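Local atomic coordinates of VP5 (Halorubrum pleomorphic virus 6, PDB entry 6QGL), a protein that probably mediates fusion of the viral envelope with the membrane of its haloarchaeal host, as an envelope protein of a pleomorphic virus. Residues 126-131 with 166-171; 149-154 with 186-191; 198-203 with 212-217. All coordinates share one frame; numbering follows the deposited sequence.

All three contacts lie in the N-terminal envelope-protein region and converge on one antiparallel four-stranded sheet, ordered 166-174, 180-189, 201-204, 209-213. Contact 1 sets the first strand of this sheet against helix 97-140, contact 2 packs the loop after helix 145-148 on strand 180-189, and contact 3 pairs the last two strands. Centres of contacts 1 and 2 lie about 13 Å apart, of 2 and 3 about 6 Å, of 1 and 3 about 16 Å. Segments of contacts 1 and 2 alternate along the chain; contact 3 follows both. Hydrogen bonds of H188 to N166 and V202 tie them into one sheet; its first two strands pack on the helix, building loop and hairpin onto it.

Contact 1: 126-131 with 166-171; sequences TVRELE and NTLKDT
E131 reaches N166 because its CG stands anti to the backbone N (chi1 -175°) and the chain bends at the next bond (chi2 61°), swinging the carboxylate from the flank of the helix toward the strand. There E131 OE1 accepts from N166 ND2 at 3.1 Å. The donor meets OE1 nearly along its C-O axis, and OE1 lies in the plane of the N166 amide, while the carboxylate is steeply inclined to that plane. S164 OG is a second partner of the same OE1, and the other end of the amide, OD1, is taken by H188.

L168 supplies the apolar half of the contact by dividing its two methyls. L168 CD2 lies against V127 CG1 at 3.3 Å, and L168 CD1 fits between R128 and E131, 4.0 Å from R128 CA and 4.1 Å from E131 CB.

The short helical and strand axes approach to 9.5 Å and run roughly antiparallel, at 147°. F186 of strand 180-189 touches L168 and N166 as well as V127 and L130, so helix 97-140 packs on two adjacent strands. On a side turned away from strand 166-174, E129 forms a salt bridge with R57 of helix 43-66.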
ATOM      1  N   THR A 126      -0.794 -14.039  -4.742  1.00 50.85           N
ATOM      2  CA  THR A 126      -0.973 -14.347  -3.314  1.00 50.22           C
ATOM      3  C   THR A 126      -1.372 -15.821  -3.161  1.00 54.30           C
ATOM      4  O   THR A 126      -0.781 -16.564  -2.375  1.00 54.23           O
ATOM      5  CB  THR A 126      -2.051 -13.414  -2.700  1.00 54.87           C
ATOM      6  OG1 THR A 126      -1.720 -12.048  -2.958  1.00 53.28           O
ATOM      7  CG2 THR A 126      -2.241 -13.633  -1.203  1.00 52.72           C
ATOM      8  N   VAL A 127      -2.359 -16.222  -3.958  1.00 50.86           N
ATOM      9  CA  VAL A 127      -2.982 -17.535  -4.015  1.00 50.77           C
ATOM     10  C   VAL A 127      -2.021 -18.595  -4.610  1.00 54.33           C
ATOM     11  O   VAL A 127      -2.005 -19.722  -4.115  1.00 54.06           O
ATOM     12  CB  VAL A 127      -4.333 -17.361  -4.756  1.00 54.88           C
ATOM     13  CG1 VAL A 127      -5.063 -18.671  -4.965  1.00 55.24           C
ATOM     14  CG2 VAL A 127      -5.216 -16.405  -3.979  1.00 54.55           C
ATOM     15  N   ARG A 128      -1.181 -18.220  -5.605  1.00 50.85           N
ATOM     16  CA  ARG A 128      -0.167 -19.115  -6.190  1.00 51.13           C
ATOM     17  C   ARG A 128       0.951 -19.364  -5.196  1.00 54.18           C
ATOM     18  O   ARG A 128       1.486 -20.471  -5.154  1.00 54.61           O
ATOM     19  CB  ARG A 128       0.450 -18.523  -7.467  1.00 51.96           C
ATOM     20  CG  ARG A 128      -0.316 -18.849  -8.724  1.00 61.24           C
ATOM     21  CD  ARG A 128       0.518 -18.733  -9.999  1.00 70.64           C
ATOM     22  NE  ARG A 128       0.947 -17.372 -10.357  1.00 77.43           N
ATOM     23  CZ  ARG A 128       0.200 -16.490 -11.011  1.00 85.92           C
ATOM     24  NH1 ARG A 128       0.665 -15.277 -11.265  1.00 73.06           N
ATOM     25  NH2 ARG A 128      -1.034 -16.802 -11.379  1.00 68.88           N
ATOM     26  N   GLU A 129       1.322 -18.319  -4.421  1.00 49.59           N
ATOM     27  CA  GLU A 129       2.361 -18.375  -3.395  1.00 49.54           C
ATOM     28  C   GLU A 129       1.940 -19.338  -2.298  1.00 53.38           C
ATOM     29  O   GLU A 129       2.741 -20.190  -1.924  1.00 53.67           O
ATOM     30  CB  GLU A 129       2.643 -16.979  -2.821  1.00 50.77           C
ATOM     31  CG  GLU A 129       3.772 -16.923  -1.807  1.00 58.34           C
ATOM     32  CD  GLU A 129       3.992 -15.547  -1.216  1.00 72.47           C
ATOM     33  OE1 GLU A 129       3.049 -15.012  -0.589  1.00 65.70           O
ATOM     34  OE2 GLU A 129       5.107 -15.001  -1.381  1.00 62.50           O
ATOM     35  N   LEU A 130       0.679 -19.234  -1.813  1.00 49.49           N
ATOM     36  CA  LEU A 130       0.154 -20.134  -0.784  1.00 49.47           C
ATOM     37  C   LEU A 130       0.282 -21.588  -1.232  1.00 54.75           C
ATOM     38  O   LEU A 130       0.737 -22.413  -0.444  1.00 55.10           O
ATOM     39  CB  LEU A 130      -1.297 -19.795  -0.385  1.00 49.18           C
ATOM     40  CG  LEU A 130      -1.970 -20.713   0.661  1.00 54.01           C
ATOM     41  CD1 LEU A 130      -1.187 -20.761   1.972  1.00 54.46           C
ATOM     42  CD2 LEU A 130      -3.385 -20.292   0.925  1.00 56.23           C
ATOM     43  N   GLU A 131      -0.050 -21.877  -2.509  1.00 51.65           N
ATOM     44  CA  GLU A 131       0.081 -23.212  -3.089  1.00 52.26           C
ATOM     45  C   GLU A 131       1.541 -23.668  -3.095  1.00 56.75           C
ATOM     46  O   GLU A 131       1.816 -24.813  -2.731  1.00 57.17           O
ATOM     47  CB  GLU A 131      -0.512 -23.257  -4.509  1.00 54.08           C
ATOM     48  CG  GLU A 131      -0.525 -24.647  -5.139  1.00 66.36           C
ATOM     49  CD  GLU A 131      -1.342 -25.715  -4.430  1.00 86.24           C
ATOM     50  OE1 GLU A 131      -2.177 -25.362  -3.569  1.00 89.80           O
ATOM     51  OE2 GLU A 131      -1.151 -26.912  -4.741  1.00 74.04           O
ATOM     52  N   ASN A 166      -5.509 -27.623  -1.223  1.00 55.20           N
ATOM     53  CA  ASN A 166      -5.864 -26.493  -2.078  1.00 53.87           C
ATOM     54  C   ASN A 166      -6.064 -26.888  -3.538  1.00 58.47           C
ATOM     55  O   ASN A 166      -5.429 -27.820  -4.033  1.00 58.75           O
ATOM     56  CB  ASN A 166      -4.785 -25.405  -2.028  1.00 51.15           C
ATOM     57  CG  ASN A 166      -4.260 -25.023  -0.669  1.00 60.43           C
ATOM     58  OD1 ASN A 166      -5.005 -24.886   0.309  1.00 51.51           O
ATOM     59  ND2 ASN A 166      -2.956 -24.808  -0.597  1.00 48.45           N
ATOM     60  N   THR A 167      -6.920 -26.127  -4.232  1.00 55.16           N
ATOM     61  CA  THR A 167      -7.213 -26.252  -5.656  1.00 55.54           C
ATOM     62  C   THR A 167      -7.347 -24.829  -6.205  1.00 58.78           C
ATOM     63  O   THR A 167      -8.159 -24.051  -5.694  1.00 57.66           O
ATOM     64  CB  THR A 167      -8.490 -27.086  -5.912  1.00 64.13           C
ATOM     65  OG1 THR A 167      -8.483 -28.267  -5.109  1.00 64.91           O
ATOM     66  CG2 THR A 167      -8.658 -27.464  -7.379  1.00 62.91           C
ATOM     67  N   LEU A 168      -6.522 -24.478  -7.208  1.00 55.70           N
ATOM     68  CA  LEU A 168      -6.581 -23.166  -7.854  1.00 55.00           C
ATOM     69  C   LEU A 168      -7.400 -23.337  -9.123  1.00 60.12           C
ATOM     70  O   LEU A 168      -6.910 -23.890 -10.115  1.00 60.72           O
ATOM     71  CB  LEU A 168      -5.178 -22.578  -8.152  1.00 54.55           C
ATOM     72  CG  LEU A 168      -4.167 -22.475  -7.002  1.00 58.02           C
ATOM     73  CD1 LEU A 168      -2.957 -21.668  -7.420  1.00 57.52           C
ATOM     74  CD2 LEU A 168      -4.778 -21.864  -5.757  1.00 59.26           C
ATOM     75  N   LYS A 169      -8.680 -22.940  -9.051  1.00 56.78           N
ATOM     76  CA  LYS A 169      -9.654 -23.076 -10.135  1.00 57.38           C
ATOM     77  C   LYS A 169      -9.608 -21.891 -11.084  1.00 61.17           C
ATOM     78  O   LYS A 169      -9.624 -20.744 -10.636  1.00 59.48           O
ATOM     79  CB  LYS A 169     -11.074 -23.249  -9.565  1.00 59.78           C
ATOM     80  CG  LYS A 169     -11.292 -24.552  -8.796  1.00 68.33           C
ATOM     81  CD  LYS A 169     -12.630 -24.575  -8.066  1.00 76.60           C
ATOM     82  CE  LYS A 169     -13.731 -25.210  -8.878  1.00 89.51           C
ATOM     83  NZ  LYS A 169     -15.040 -25.137  -8.180  1.00100.71           N
ATOM     84  N   ASP A 170      -9.561 -22.167 -12.397  1.00 59.49           N
ATOM     85  CA  ASP A 170      -9.553 -21.129 -13.426  1.00 59.46           C
ATOM     86  C   ASP A 170     -10.953 -20.557 -13.582  1.00 64.13           C
ATOM     87  O   ASP A 170     -11.902 -21.302 -13.850  1.00 65.10           O
ATOM     88  CB  ASP A 170      -9.038 -21.679 -14.770  1.00 62.78           C
ATOM     89  CG  ASP A 170      -7.535 -21.898 -14.864  1.00 73.49           C
ATOM     90  OD1 ASP A 170      -6.828 -21.632 -13.863  1.00 73.24           O
ATOM     91  OD2 ASP A 170      -7.065 -22.319 -15.940  1.00 80.29           O
ATOM     92  N   THR A 171     -11.082 -19.239 -13.378  1.00 59.83           N
ATOM     93  CA  THR A 171     -12.345 -18.513 -13.497  1.00 59.54           C
ATOM     94  C   THR A 171     -12.169 -17.414 -14.533  1.00 63.42           C
ATOM     95  O   THR A 171     -11.293 -16.562 -14.381  1.00 62.28           O
ATOM     96  CB  THR A 171     -12.804 -18.008 -12.118  1.00 65.64           C
ATOM     97  OG1 THR A 171     -12.939 -19.136 -11.252  1.00 65.77           O
ATOM     98  CG2 THR A 171     -14.123 -17.242 -12.171  1.00 63.58           C
TER

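Contact 2: 149-154 with 186-191; sequences TDFGDP and FRHNTG
F151 CA and H188 CA are 8.3 Å apart where the irregular loop 149-154 passes strand 186-189 at side-chain distance, and the backbones draw nearer toward P154 and T190. No direct hydrogen bond joins the two segments. The gap is filled by aromatic rings. H188 projects with CG anti to its own N (chi1 178°) and lays its imidazole over the F151 ring in a face-to-face stack, centroids 4.1 Å apart and planes inclined by 29°. H188 CB adds a CH-pi contact over the F151 ring, 4.2 Å from its centroid. F186 comes from the opposite direction and completes the cluster differently: its plane is nearly parallel to that of F151, but the rings are slid apart, with 5.4 Å between centroids, and touch through F151 CZ and F186 CE2. T149 CB lies 3.5 Å from H188 CE1 and also sits at the edge of the F151 ring.

Two waters provide the polar bridges. Water 1 accepts from F151 N, donates to T149 O and lies 2.9 Å from H188 NE2. Water 2 accepts from T190 OG1 at 2.9 Å and donates to D153 O at 2.8 Å. Within the loop, D150 OD1 receives G152 N in an Asx turn.

The imidazole is thus buried with both nitrogens engaged, ND1 by N166 OD1 and NE2 by water 1. Its rotation is probably fixed by this pair together with the stack, and these two segments are held together by aromatic packing and two bridging waters.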
ATOM      1  N   THR A 149      -1.911 -23.754   6.070  1.00 54.56           N
ATOM      2  CA  THR A 149      -3.296 -23.658   5.606  1.00 54.15           C
ATOM      3  C   THR A 149      -4.241 -23.878   6.781  1.00 59.78           C
ATOM      4  O   THR A 149      -4.593 -25.019   7.089  1.00 60.33           O
ATOM      5  CB  THR A 149      -3.585 -24.587   4.408  1.00 58.05           C
ATOM      6  OG1 THR A 149      -3.332 -25.942   4.776  1.00 57.69           O
ATOM      7  CG2 THR A 149      -2.815 -24.211   3.150  1.00 54.49           C
ATOM      8  N   ASP A 150      -4.611 -22.785   7.465  1.00 57.06           N
ATOM      9  CA  ASP A 150      -5.546 -22.827   8.591  1.00 58.30           C
ATOM     10  C   ASP A 150      -6.745 -21.946   8.270  1.00 62.42           C
ATOM     11  O   ASP A 150      -6.630 -20.718   8.242  1.00 61.91           O
ATOM     12  CB  ASP A 150      -4.880 -22.418   9.922  1.00 60.91           C
ATOM     13  CG  ASP A 150      -5.781 -22.481  11.151  1.00 72.02           C
ATOM     14  OD1 ASP A 150      -6.959 -22.893  11.014  1.00 73.10           O
ATOM     15  OD2 ASP A 150      -5.308 -22.123  12.247  1.00 78.46           O
ATOM     16  N   PHE A 151      -7.891 -22.585   8.017  1.00 59.58           N
ATOM     17  CA  PHE A 151      -9.132 -21.896   7.672  1.00 59.82           C
ATOM     18  C   PHE A 151     -10.140 -21.967   8.817  1.00 66.36           C
ATOM     19  O   PHE A 151     -11.282 -21.542   8.659  1.00 67.22           O
ATOM     20  CB  PHE A 151      -9.681 -22.406   6.318  1.00 60.88           C
ATOM     21  CG  PHE A 151      -8.742 -22.044   5.180  1.00 60.71           C
ATOM     22  CD1 PHE A 151      -7.574 -22.769   4.962  1.00 63.19           C
ATOM     23  CD2 PHE A 151      -8.959 -20.905   4.414  1.00 62.14           C
ATOM     24  CE1 PHE A 151      -6.674 -22.399   3.959  1.00 62.78           C
ATOM     25  CE2 PHE A 151      -8.059 -20.535   3.412  1.00 63.60           C
ATOM     26  CZ  PHE A 151      -6.916 -21.277   3.201  1.00 61.18           C
ATOM     27  N   GLY A 152      -9.690 -22.457   9.971  1.00 63.96           N
ATOM     28  CA  GLY A 152     -10.514 -22.563  11.168  1.00 65.96           C
ATOM     29  C   GLY A 152     -10.437 -23.917  11.836  1.00 71.41           C
ATOM     30  O   GLY A 152     -10.276 -23.996  13.057  1.00 72.92           O
ATOM     31  N   ASP A 153     -10.559 -24.989  11.032  1.00 67.34           N
ATOM     32  CA  ASP A 153     -10.489 -26.375  11.496  1.00 68.07           C
ATOM     33  C   ASP A 153      -9.401 -27.117  10.690  1.00 69.44           C
ATOM     34  O   ASP A 153      -9.715 -27.888   9.777  1.00 68.57           O
ATOM     35  CB  ASP A 153     -11.865 -27.050  11.387  1.00 71.70           C
ATOM     36  CG  ASP A 153     -11.931 -28.450  11.959  1.00 84.60           C
ATOM     37  OD1 ASP A 153     -10.906 -28.926  12.488  1.00 85.39           O
ATOM     38  OD2 ASP A 153     -13.009 -29.068  11.881  1.00 92.02           O
ATOM     39  N   PRO A 154      -8.111 -26.885  11.022  1.00 64.64           N
ATOM     40  CA  PRO A 154      -7.026 -27.498  10.241  1.00 62.78           C
ATOM     41  C   PRO A 154      -6.692 -28.944  10.622  1.00 66.32           C
ATOM     42  O   PRO A 154      -5.587 -29.238  11.089  1.00 65.88           O
ATOM     43  CB  PRO A 154      -5.864 -26.532  10.466  1.00 63.67           C
ATOM     44  CG  PRO A 154      -6.092 -26.006  11.839  1.00 69.54           C
ATOM     45  CD  PRO A 154      -7.575 -25.985  12.066  1.00 66.46           C
ATOM     46  N   PHE A 186      -9.723 -19.618  -5.262  1.00 52.14           N
ATOM     47  CA  PHE A 186      -9.088 -20.436  -4.246  1.00 51.82           C
ATOM     48  C   PHE A 186     -10.081 -21.361  -3.557  1.00 56.52           C
ATOM     49  O   PHE A 186     -10.973 -20.892  -2.853  1.00 56.84           O
ATOM     50  CB  PHE A 186      -8.345 -19.559  -3.220  1.00 52.79           C
ATOM     51  CG  PHE A 186      -7.686 -20.370  -2.133  1.00 54.26           C
ATOM     52  CD1 PHE A 186      -6.461 -20.990  -2.350  1.00 57.00           C
ATOM     53  CD2 PHE A 186      -8.307 -20.548  -0.904  1.00 56.74           C
ATOM     54  CE1 PHE A 186      -5.868 -21.769  -1.355  1.00 57.98           C
ATOM     55  CE2 PHE A 186      -7.721 -21.337   0.080  1.00 59.71           C
ATOM     56  CZ  PHE A 186      -6.502 -21.937  -0.147  1.00 57.39           C
ATOM     57  N   ARG A 187      -9.892 -22.677  -3.727  1.00 53.01           N
ATOM     58  CA  ARG A 187     -10.683 -23.711  -3.064  1.00 53.40           C
ATOM     59  C   ARG A 187      -9.765 -24.442  -2.083  1.00 56.17           C
ATOM     60  O   ARG A 187      -8.614 -24.717  -2.418  1.00 54.65           O
ATOM     61  CB  ARG A 187     -11.312 -24.687  -4.082  1.00 54.07           C
ATOM     62  CG  ARG A 187     -12.125 -25.821  -3.447  1.00 61.90           C
ATOM     63  CD  ARG A 187     -12.969 -26.563  -4.462  1.00 70.75           C
ATOM     64  NE  ARG A 187     -13.676 -27.699  -3.866  1.00 78.40           N
ATOM     65  CZ  ARG A 187     -14.866 -27.633  -3.274  1.00 92.86           C
ATOM     66  NH1 ARG A 187     -15.423 -28.723  -2.766  1.00 79.89           N
ATOM     67  NH2 ARG A 187     -15.504 -26.473  -3.177  1.00 81.18           N
ATOM     68  N   HIS A 188     -10.269 -24.726  -0.870  1.00 53.59           N
ATOM     69  CA  HIS A 188      -9.549 -25.436   0.185  1.00 53.75           C
ATOM     70  C   HIS A 188     -10.475 -26.441   0.854  1.00 60.11           C
ATOM     71  O   HIS A 188     -11.535 -26.065   1.350  1.00 60.39           O
ATOM     72  CB  HIS A 188      -8.975 -24.453   1.224  1.00 53.74           C
ATOM     73  CG  HIS A 188      -8.263 -25.115   2.365  1.00 57.33           C
ATOM     74  ND1 HIS A 188      -6.938 -25.492   2.265  1.00 58.44           N
ATOM     75  CD2 HIS A 188      -8.720 -25.450   3.593  1.00 59.96           C
ATOM     76  CE1 HIS A 188      -6.634 -26.044   3.427  1.00 58.36           C
ATOM     77  NE2 HIS A 188      -7.672 -26.037   4.261  1.00 59.65           N
ATOM     78  N   ASN A 189     -10.061 -27.717   0.864  1.00 58.20           N
ATOM     79  CA  ASN A 189     -10.780 -28.816   1.508  1.00 60.13           C
ATOM     80  C   ASN A 189      -9.795 -29.607   2.368  1.00 64.28           C
ATOM     81  O   ASN A 189      -8.772 -30.069   1.854  1.00 63.28           O
ATOM     82  CB  ASN A 189     -11.469 -29.727   0.481  1.00 64.02           C
ATOM     83  CG  ASN A 189     -12.403 -30.745   1.099  1.00 93.87           C
ATOM     84  OD1 ASN A 189     -13.046 -30.499   2.126  1.00 92.54           O
ATOM     85  ND2 ASN A 189     -12.507 -31.912   0.485  1.00 88.07           N
ATOM     86  N   THR A 190     -10.109 -29.770   3.667  1.00 61.60           N
ATOM     87  CA  THR A 190      -9.268 -30.486   4.636  1.00 61.54           C
ATOM     88  C   THR A 190      -9.167 -31.999   4.352  1.00 66.83           C
ATOM     89  O   THR A 190      -8.224 -32.640   4.822  1.00 66.52           O
ATOM     90  CB  THR A 190      -9.701 -30.196   6.077  1.00 68.83           C
ATOM     91  OG1 THR A 190     -11.055 -30.609   6.256  1.00 70.86           O
ATOM     92  CG2 THR A 190      -9.530 -28.725   6.458  1.00 65.10           C
ATOM     93  N   GLY A 191     -10.112 -32.545   3.583  1.00 64.44           N
ATOM     94  CA  GLY A 191     -10.079 -33.942   3.167  1.00 65.25           C
ATOM     95  C   GLY A 191     -11.155 -34.881   3.678  1.00 71.25           C
ATOM     96  O   GLY A 191     -11.245 -36.011   3.190  1.00 71.86           O
TER
HETATM   97  O   HOH W   1      -7.654 -25.329   7.112  1.00 64.14           O
HETATM   98  O   HOH W   2     -11.184 -30.196   9.081  1.00 54.69           O

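Contact 3: 198-203 with 212-217; sequences AYSVVE and STNSNT
V201 and T213 form the antiparallel hydrogen-bonded pair of a beta hairpin, strands 201-204 and 209-213; beyond T213 the chain leaves the ladder, and the S215 side chain turns back to it. T213 N gives V201 O a bond of 2.8 Å, and V201 N returns one to T213 O at 3.1 Å. V202 and S212 are the adjoining non-hydrogen-bonded pair.

The S215 side chain can be followed outward from this ladder. S215 CB meets V201 O at 3.5 Å and V202 CB at 3.7 Å. At the next atom, OG is turned anti to the carbonyl carbon (chi1 -71°), back toward the strand its residue has just left. S215 OG donates to T213 O at 2.7 Å, making that carbonyl a double acceptor, and also lies 2.9 Å from V201 O.

T213 and V201 share a face of the sheet; T213 OG1 and CB meet V201 CG1, while T213 CG2 turns to the Y199 ring, 3.9 Å from Y199 CD2. V202, on the other face, directs CG2 toward N216 and T217 and packs against F151 of loop 149-154. N214 sends its amide toward the Y199 carbonyl, a weak bond, while D153 is the stronger partner of ND2. The N214 main-chain oxygen is held at the open end of the hairpin, opposite the turn: S200 OG donates to N214 O at 2.6 Å, from 41° above the carbonyl plane.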
ATOM      1  N   ALA A 198     -15.946 -32.808  11.119  1.00 78.74           N
ATOM      2  CA  ALA A 198     -14.695 -32.120  10.812  1.00 75.54           C
ATOM      3  C   ALA A 198     -14.689 -31.475   9.424  1.00 76.91           C
ATOM      4  O   ALA A 198     -13.865 -30.588   9.193  1.00 74.60           O
ATOM      5  CB  ALA A 198     -13.528 -33.087  10.942  1.00 75.60           C
ATOM      6  N   TYR A 199     -15.591 -31.916   8.505  1.00 73.65           N
ATOM      7  CA  TYR A 199     -15.703 -31.402   7.132  1.00 71.77           C
ATOM      8  C   TYR A 199     -15.592 -29.885   7.088  1.00 73.76           C
ATOM      9  O   TYR A 199     -16.416 -29.184   7.676  1.00 74.41           O
ATOM     10  CB  TYR A 199     -17.002 -31.875   6.454  1.00 74.62           C
ATOM     11  CG  TYR A 199     -17.124 -31.511   4.986  1.00 75.00           C
ATOM     12  CD1 TYR A 199     -16.317 -32.119   4.028  1.00 75.81           C
ATOM     13  CD2 TYR A 199     -18.092 -30.612   4.547  1.00 76.05           C
ATOM     14  CE1 TYR A 199     -16.449 -31.817   2.672  1.00 75.71           C
ATOM     15  CE2 TYR A 199     -18.237 -30.307   3.193  1.00 76.04           C
ATOM     16  CZ  TYR A 199     -17.409 -30.909   2.259  1.00 82.23           C
ATOM     17  OH  TYR A 199     -17.539 -30.605   0.923  1.00 82.25           O
ATOM     18  N   SER A 200     -14.521 -29.397   6.450  1.00 67.67           N
ATOM     19  CA  SER A 200     -14.221 -27.978   6.319  1.00 65.76           C
ATOM     20  C   SER A 200     -13.804 -27.677   4.879  1.00 67.97           C
ATOM     21  O   SER A 200     -12.810 -28.224   4.388  1.00 66.61           O
ATOM     22  CB  SER A 200     -13.126 -27.579   7.304  1.00 68.24           C
ATOM     23  OG  SER A 200     -12.843 -26.192   7.255  1.00 75.13           O
ATOM     24  N   VAL A 201     -14.595 -26.837   4.195  1.00 64.17           N
ATOM     25  CA  VAL A 201     -14.353 -26.423   2.813  1.00 62.55           C
ATOM     26  C   VAL A 201     -14.645 -24.925   2.633  1.00 64.84           C
ATOM     27  O   VAL A 201     -15.632 -24.415   3.166  1.00 65.76           O
ATOM     28  CB  VAL A 201     -15.079 -27.325   1.763  1.00 67.74           C
ATOM     29  CG1 VAL A 201     -16.596 -27.266   1.910  1.00 69.58           C
ATOM     30  CG2 VAL A 201     -14.664 -26.986   0.330  1.00 66.23           C
ATOM     31  N   VAL A 202     -13.747 -24.226   1.923  1.00 58.69           N
ATOM     32  CA  VAL A 202     -13.872 -22.813   1.581  1.00 56.95           C
ATOM     33  C   VAL A 202     -13.504 -22.629   0.104  1.00 58.98           C
ATOM     34  O   VAL A 202     -12.592 -23.290  -0.392  1.00 57.68           O
ATOM     35  CB  VAL A 202     -13.118 -21.850   2.546  1.00 60.15           C
ATOM     36  CG1 VAL A 202     -11.613 -21.811   2.281  1.00 58.30           C
ATOM     37  CG2 VAL A 202     -13.717 -20.444   2.509  1.00 59.89           C
ATOM     38  N   GLU A 203     -14.256 -21.787  -0.604  1.00 55.47           N
ATOM     39  CA  GLU A 203     -14.020 -21.475  -2.009  1.00 54.36           C
ATOM     40  C   GLU A 203     -14.406 -20.030  -2.235  1.00 56.96           C
ATOM     41  O   GLU A 203     -15.567 -19.676  -2.026  1.00 57.54           O
ATOM     42  CB  GLU A 203     -14.792 -22.423  -2.943  1.00 56.87           C
ATOM     43  CG  GLU A 203     -14.360 -22.296  -4.397  1.00 65.67           C
ATOM     44  CD  GLU A 203     -15.028 -23.222  -5.396  1.00 83.81           C
ATOM     45  OE1 GLU A 203     -15.395 -24.358  -5.020  1.00 75.19           O
ATOM     46  OE2 GLU A 203     -15.165 -22.810  -6.570  1.00 78.65           O
ATOM     47  N   SER A 212     -18.792 -21.821   1.782  1.00 67.92           N
ATOM     48  CA  SER A 212     -18.108 -21.725   3.075  1.00 67.82           C
ATOM     49  C   SER A 212     -18.759 -22.693   4.055  1.00 74.02           C
ATOM     50  O   SER A 212     -19.922 -22.508   4.422  1.00 75.78           O
ATOM     51  CB  SER A 212     -18.135 -20.299   3.618  1.00 71.20           C
ATOM     52  OG  SER A 212     -17.501 -20.232   4.886  1.00 79.92           O
ATOM     53  N   THR A 213     -18.025 -23.742   4.450  1.00 70.31           N
ATOM     54  CA  THR A 213     -18.513 -24.761   5.384  1.00 72.09           C
ATOM     55  C   THR A 213     -17.484 -24.933   6.484  1.00 75.29           C
ATOM     56  O   THR A 213     -16.336 -25.242   6.172  1.00 73.15           O
ATOM     57  CB  THR A 213     -18.771 -26.086   4.646  1.00 80.84           C
ATOM     58  OG1 THR A 213     -19.557 -25.843   3.475  1.00 80.29           O
ATOM     59  CG2 THR A 213     -19.446 -27.134   5.527  1.00 81.38           C
ATOM     60  N   ASN A 214     -17.878 -24.732   7.764  1.00 73.48           N
ATOM     61  CA  ASN A 214     -16.970 -24.849   8.918  1.00 73.39           C
ATOM     62  C   ASN A 214     -15.630 -24.198   8.530  1.00 75.22           C
ATOM     63  O   ASN A 214     -14.564 -24.791   8.697  1.00 74.07           O
ATOM     64  CB  ASN A 214     -16.800 -26.334   9.312  1.00 75.09           C
ATOM     65  CG  ASN A 214     -16.028 -26.579  10.588  1.00 94.67           C
ATOM     66  OD1 ASN A 214     -16.051 -25.781  11.530  1.00 89.23           O
ATOM     67  ND2 ASN A 214     -15.321 -27.697  10.640  1.00 85.96           N
ATOM     68  N   SER A 215     -15.718 -22.998   7.930  1.00 70.99           N
ATOM     69  CA  SER A 215     -14.583 -22.278   7.375  1.00 68.64           C
ATOM     70  C   SER A 215     -14.595 -20.779   7.611  1.00 72.10           C
ATOM     71  O   SER A 215     -15.641 -20.176   7.844  1.00 72.82           O
ATOM     72  CB  SER A 215     -14.522 -22.507   5.868  1.00 70.80           C
ATOM     73  OG  SER A 215     -14.129 -23.831   5.556  1.00 80.27           O
ATOM     74  N   ASN A 216     -13.402 -20.182   7.488  1.00 67.00           N
ATOM     75  CA  ASN A 216     -13.112 -18.756   7.549  1.00 66.19           C
ATOM     76  C   ASN A 216     -12.539 -18.425   6.180  1.00 68.23           C
ATOM     77  O   ASN A 216     -11.691 -19.177   5.694  1.00 66.51           O
ATOM     78  CB  ASN A 216     -12.075 -18.454   8.641  1.00 66.60           C
ATOM     79  CG  ASN A 216     -12.508 -18.818  10.038  1.00 91.45           C
ATOM     80  OD1 ASN A 216     -13.689 -19.046  10.319  1.00 90.48           O
ATOM     81  ND2 ASN A 216     -11.551 -18.877  10.952  1.00 81.69           N
ATOM     82  N   THR A 217     -13.015 -17.341   5.534  1.00 65.01           N
ATOM     83  CA  THR A 217     -12.519 -16.967   4.202  1.00 63.61           C
ATOM     84  C   THR A 217     -11.007 -16.787   4.281  1.00 67.60           C
ATOM     85  O   THR A 217     -10.288 -17.631   3.757  1.00 68.38           O
ATOM     86  CB  THR A 217     -13.283 -15.789   3.623  1.00 71.15           C
ATOM     87  OG1 THR A 217     -13.109 -14.678   4.488  1.00 73.33           O
ATOM     88  CG2 THR A 217     -14.763 -16.084   3.441  1.00 69.03           C
TER